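Local structure of Lmo0181 protein (Listeria monocytogenes serovar 1/2a, 5F7V) at residues A[34-39]-A[301-306]; A[312-315]-A[321-324]. The protein binds the cyclic glucan cycloalternan and probably delivers it, as the lipid-linked solute-binding component, to an ABC transporter in the cell membrane. All coordinates share one frame; numbering follows the deposited sequence.

Contact 1: A[34-39]-A[301-306]; sequences KEFEKQ and ASFMSA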
loop_
_atom_site.group_PDB
_atom_site.type_symbol
_atom_site.label_atom_id
_atom_site.label_comp_id
_atom_site.label_asym_id
_atom_site.label_seq_id
_atom_site.Cartn_x
_atom_site.Cartn_y
_atom_site.Cartn_z
ATOM N N LYS A 34 6.348 -11.086 21.321
ATOM C CA LYS A 34 6.440 -12.103 22.353
ATOM C C LYS A 34 7.276 -13.298 21.890
ATOM O O LYS A 34 8.079 -13.836 22.642
ATOM C CB LYS A 34 5.042 -12.568 22.759
ATOM C CG LYS A 34 4.947 -13.754 23.723
ATOM C CD LYS A 34 3.543 -14.277 23.986
ATOM C CE LYS A 34 2.887 -14.911 22.755
ATOM N NZ LYS A 34 1.529 -15.352 23.092
ATOM N N GLU A 35 7.021 -13.757 20.674
ATOM C CA GLU A 35 7.753 -14.905 20.132
ATOM C C GLU A 35 9.243 -14.565 19.903
ATOM O O GLU A 35 10.134 -15.351 20.231
ATOM C CB GLU A 35 7.085 -15.399 18.849
ATOM C CG GLU A 35 5.721 -16.012 19.131
ATOM C CD GLU A 35 5.769 -17.299 19.909
ATOM O OE1 GLU A 35 6.733 -18.062 19.725
ATOM O OE2 GLU A 35 4.823 -17.617 20.680
ATOM N N PHE A 36 9.500 -13.362 19.425
ATOM C CA PHE A 36 10.866 -12.898 19.244
ATOM C C PHE A 36 11.620 -12.875 20.574
ATOM O O PHE A 36 12.751 -13.326 20.649
ATOM C CB PHE A 36 10.918 -11.507 18.592
ATOM C CG PHE A 36 12.301 -10.938 18.545
ATOM C CD1 PHE A 36 13.200 -11.369 17.603
ATOM C CD2 PHE A 36 12.715 -9.960 19.453
ATOM C CE1 PHE A 36 14.508 -10.885 17.538
ATOM C CE2 PHE A 36 14.013 -9.471 19.388
ATOM C CZ PHE A 36 14.896 -9.914 18.433
ATOM N N GLU A 37 10.964 -12.347 21.591
ATOM C CA GLU A 37 11.564 -12.234 22.923
ATOM C C GLU A 37 11.791 -13.604 23.541
ATOM O O GLU A 37 12.789 -13.795 24.241
ATOM C CB GLU A 37 10.731 -11.338 23.802
ATOM C CG GLU A 37 10.813 -9.873 23.343
ATOM C CD GLU A 37 10.010 -8.930 24.226
ATOM O OE1 GLU A 37 9.191 -9.353 25.077
ATOM O OE2 GLU A 37 10.221 -7.714 24.112
ATOM N N LYS A 38 10.894 -14.549 23.276
ATOM C CA LYS A 38 11.094 -15.901 23.759
ATOM C C LYS A 38 12.351 -16.548 23.166
ATOM O O LYS A 38 13.155 -17.175 23.891
ATOM C CB LYS A 38 9.898 -16.780 23.384
ATOM C CG LYS A 38 10.042 -18.271 23.651
ATOM C CD LYS A 38 10.245 -18.587 25.108
ATOM C CE LYS A 38 10.536 -20.064 25.321
ATOM N NZ LYS A 38 10.610 -20.332 26.768
ATOM N N GLN A 39 12.489 -16.369 21.860
ATOM C CA GLN A 39 13.614 -16.917 21.095
ATOM C C GLN A 39 14.894 -16.104 21.248
ATOM O O GLN A 39 15.953 -16.595 20.880
ATOM C CB GLN A 39 13.224 -17.052 19.624
ATOM C CG GLN A 39 12.049 -18.016 19.414
ATOM C CD GLN A 39 11.643 -18.204 17.947
ATOM O OE1 GLN A 39 12.276 -17.659 17.058
ATOM N NE2 GLN A 39 10.612 -18.987 17.687
ATOM N N ALA A 301 14.712 -7.350 12.803
ATOM C CA ALA A 301 14.341 -7.206 11.405
ATOM C C ALA A 301 14.327 -8.519 10.659
ATOM O O ALA A 301 13.427 -8.786 9.844
ATOM C CB ALA A 301 15.250 -6.190 10.702
ATOM N N SER A 302 15.346 -9.341 10.907
ATOM C CA SER A 302 15.467 -10.638 10.270
ATOM C C SER A 302 14.333 -11.563 10.702
ATOM O O SER A 302 13.748 -12.271 9.882
ATOM C CB SER A 302 16.846 -11.239 10.559
ATOM O OG SER A 302 16.947 -12.493 9.889
ATOM N N PHE A 303 14.027 -11.590 11.996
ATOM C CA PHE A 303 12.890 -12.345 12.523
ATOM C C PHE A 303 11.591 -11.956 11.815
ATOM O O PHE A 303 10.817 -12.787 11.343
ATOM C CB PHE A 303 12.787 -12.123 14.058
ATOM C CG PHE A 303 11.560 -12.708 14.697
ATOM C CD1 PHE A 303 10.383 -11.974 14.767
ATOM C CD2 PHE A 303 11.582 -13.985 15.248
ATOM C CE1 PHE A 303 9.244 -12.521 15.359
ATOM C CE2 PHE A 303 10.432 -14.504 15.848
ATOM C CZ PHE A 303 9.270 -13.768 15.907
ATOM N N MET A 304 11.322 -10.672 11.745
ATOM C CA MET A 304 10.097 -10.189 11.143
ATOM C C MET A 304 10.107 -10.572 9.679
ATOM O O MET A 304 9.043 -10.863 9.143
ATOM C CB MET A 304 9.988 -8.679 11.307
ATOM C CG MET A 304 9.689 -8.247 12.714
ATOM S SD MET A 304 8.071 -8.686 13.324
ATOM C CE MET A 304 7.065 -7.362 12.602
ATOM N N SER A 305 11.251 -10.646 9.013
ATOM C CA SER A 305 11.304 -10.929 7.599
ATOM C C SER A 305 11.021 -12.393 7.283
ATOM O O SER A 305 10.211 -12.712 6.385
ATOM C CB SER A 305 12.685 -10.533 7.060
ATOM O OG SER A 305 12.749 -10.747 5.671
ATOM N N ALA A 306 11.676 -13.270 8.031
ATOM C CA ALA A 306 11.823 -14.660 7.618
ATOM C C ALA A 306 11.499 -15.692 8.677
ATOM O O ALA A 306 11.435 -16.873 8.349
ATOM C CB ALA A 306 13.227 -14.873 7.056
#

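Contact 2: A[312-315]-A[321-324]; sequences KIRI and LPAT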
loop_
_atom_site.group_PDB
_atom_site.type_symbol
_atom_site.label_atom_id
_atom_site.label_comp_id
_atom_site.label_asym_id
_atom_site.label_seq_id
_atom_site.Cartn_x
_atom_site.Cartn_y
_atom_site.Cartn_z
ATOM N N LYS A 312 3.574 -17.430 10.294
ATOM C CA LYS A 312 2.309 -18.090 10.639
ATOM C C LYS A 312 1.360 -17.153 11.376
ATOM O O LYS A 312 0.144 -17.223 11.135
ATOM C CB LYS A 312 2.582 -19.300 11.515
ATOM C CG LYS A 312 3.216 -20.420 10.722
ATOM C CD LYS A 312 3.840 -21.445 11.643
ATOM C CE LYS A 312 4.193 -22.719 10.899
ATOM N NZ LYS A 312 4.984 -23.631 11.764
ATOM N N ILE A 313 1.880 -16.293 12.250
ATOM C CA ILE A 313 1.064 -15.287 12.920
ATOM C C ILE A 313 0.458 -14.320 11.907
ATOM O O ILE A 313 -0.718 -13.993 11.994
ATOM C CB ILE A 313 1.876 -14.535 13.984
ATOM C CG1 ILE A 313 2.258 -15.441 15.165
ATOM C CG2 ILE A 313 1.135 -13.309 14.498
ATOM C CD1 ILE A 313 3.404 -14.863 15.975
ATOM N N ARG A 314 1.294 -13.880 10.975
ATOM C CA ARG A 314 0.867 -12.943 9.964
ATOM C C ARG A 314 -0.290 -13.523 9.154
ATOM O O ARG A 314 -1.265 -12.839 8.901
ATOM C CB ARG A 314 2.070 -12.615 9.083
ATOM C CG ARG A 314 1.713 -11.556 8.082
ATOM C CD ARG A 314 2.915 -10.994 7.378
ATOM N NE ARG A 314 3.789 -10.199 8.221
ATOM C CZ ARG A 314 3.641 -8.904 8.473
ATOM N NH1 ARG A 314 4.573 -8.323 9.201
ATOM N NH2 ARG A 314 2.625 -8.206 7.980
ATOM N N ILE A 315 -0.102 -14.745 8.673
ATOM C CA ILE A 315 -1.112 -15.457 7.919
ATOM C C ILE A 315 -2.400 -15.605 8.719
ATOM O O ILE A 315 -3.498 -15.318 8.218
ATOM C CB ILE A 315 -0.557 -16.810 7.414
ATOM C CG1 ILE A 315 0.522 -16.659 6.337
ATOM C CG2 ILE A 315 -1.692 -17.735 6.967
ATOM C CD1 ILE A 315 0.051 -16.234 4.959
ATOM N N LEU A 321 0.735 -10.102 3.425
ATOM C CA LEU A 321 1.346 -11.395 3.132
ATOM C C LEU A 321 2.760 -11.372 3.650
ATOM O O LEU A 321 3.438 -10.370 3.546
ATOM C CB LEU A 321 1.302 -11.669 1.616
ATOM C CG LEU A 321 -0.086 -11.882 1.000
ATOM C CD1 LEU A 321 0.035 -11.893 -0.515
ATOM C CD2 LEU A 321 -0.726 -13.149 1.506
ATOM N N PRO A 322 3.225 -12.494 4.199
ATOM C CA PRO A 322 4.624 -12.623 4.599
ATOM C C PRO A 322 5.537 -12.669 3.390
ATOM O O PRO A 322 5.128 -12.960 2.281
ATOM C CB PRO A 322 4.632 -13.929 5.373
ATOM C CG PRO A 322 3.596 -14.740 4.657
ATOM C CD PRO A 322 2.514 -13.785 4.261
ATOM N N ALA A 323 6.787 -12.324 3.628
ATOM C CA ALA A 323 7.771 -12.424 2.576
ATOM C C ALA A 323 8.051 -13.832 2.081
ATOM O O ALA A 323 8.385 -14.021 0.921
ATOM C CB ALA A 323 9.043 -11.772 3.013
ATOM N N THR A 324 7.946 -14.817 2.965
ATOM C CA THR A 324 8.190 -16.207 2.569
ATOM C C THR A 324 7.125 -16.664 1.562
ATOM O O THR A 324 5.951 -16.354 1.767
ATOM C CB THR A 324 8.259 -17.113 3.813
ATOM O OG1 THR A 324 9.369 -16.705 4.628
ATOM C CG2 THR A 324 8.447 -18.575 3.376
#

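Contact 1: A[34-39]-A[301-306]
Phe303 reaches from helix 294-306 to helix 27-39 and lays one face of its ring against Phe36. The two rings make a T-shaped (edge-to-face) pair, in which Phe36 offers its edge: the centroids lie 5.3 Å apart, the planes are turned 69° against each other, and Phe36 CD1 comes to 3.6 Å from Phe303 CG. A CH-pi contact completes this packing, for Phe36 CB sits 3.8 Å from the Phe303 centroid, nearly on the ring normal. Both rings have CG anti to the backbone N (chi1 173°), which carries each across the space between segments 34-39 and 301-306, whose axes approach to 10.8 Å.

Glu35 CB packs near Phe303 CZ, while its carboxylate end leads away. Gln39 OE1 lies in the ring plane 3.8 Å from Phe303 CE2, and it also receives a weak hydrogen bond from Asn307.

This is helix-helix packing between parts of the solute-binding fold 262 residues apart, and Phe36 also lies against Ile43 and Val45 of strand 43-49. Phenylalanine, long and apolar, suits both places. With no hydrogen bond across it, the contact rests on van der Waals and edge-to-face packing; the amide oxygen at the ring edge adds at most weak electrostatic attraction.

Contact 2: A[312-315]-A[321-324]
Pro322 is met by two successive residues of helix 308-316, Arg314 and Ile315, and the closest touches are made by carbons and by the proline nitrogen. Arg314 contributes its aliphatic part: CD lies 3.5 Å from Pro322 N and 3.9 Å from Pro322 CB. Ile315 uses the end of its longer branch, CD1 standing 3.5 Å from Pro322 CD. The isoleucine chain and the proline ring cross at about a right angle. Leu321 joins through its backbone, its carbonyl carbon 3.8 Å from Arg314 CD, while its CB points away from the helix.

The next shell explains how these groups are set. With CG anti to the backbone N (chi1 -175°) and chi2 extended, Arg314 brings CD to the proline; the bend at chi3 (-69°) then turns the guanidinium off toward Glu125 and Trp319. There NH1 forms a salt bridge with Glu125, NH2 bonds to the carbonyl oxygen of Trp319, and the group makes a cation-pi contact with the Trp319 side chain. Ile315 is backed by Leu330, Pro332 and Tyr333 of helix 327-335. The helix thus packs on the short, weakly bonded strand 321-322, which pairs antiparallel with strand 119-135 of the central sheet through Leu321 and Phe127.

Arginine suits its buried place because its methylenes can pack while its distant charge finds partners; proline's ring carbons give a compact apolar surface, and it has no N-H needing an acceptor. Glu125 would probably stabilise the charged guanidinium. The Arg314 side chain stands about 8 Å from a bound glucose unit, too far for direct contact.

How the contacts relate
Contact 2 is wholly buried, whereas contact 1 is only partly so, with its phenylalanines inside and Gln39 exposed. Their centres are 12 Å apart, and helices 294-306 and 308-316 follow one another in the chain. Both of these helices pack on helix 27-39: the first through contact 1, the second through Arg314 and Ile313, the latter with CD1 4.1 Å from Glu35 CG. Neither contact has a hydrogen bond between its segments. Contact 1 joins two helices distant in sequence by aromatic packing, while contact 2 folds a helix back onto the nearby strand 321-322 with aliphatic carbons, leaving arginine's charge to Glu125 and Trp319.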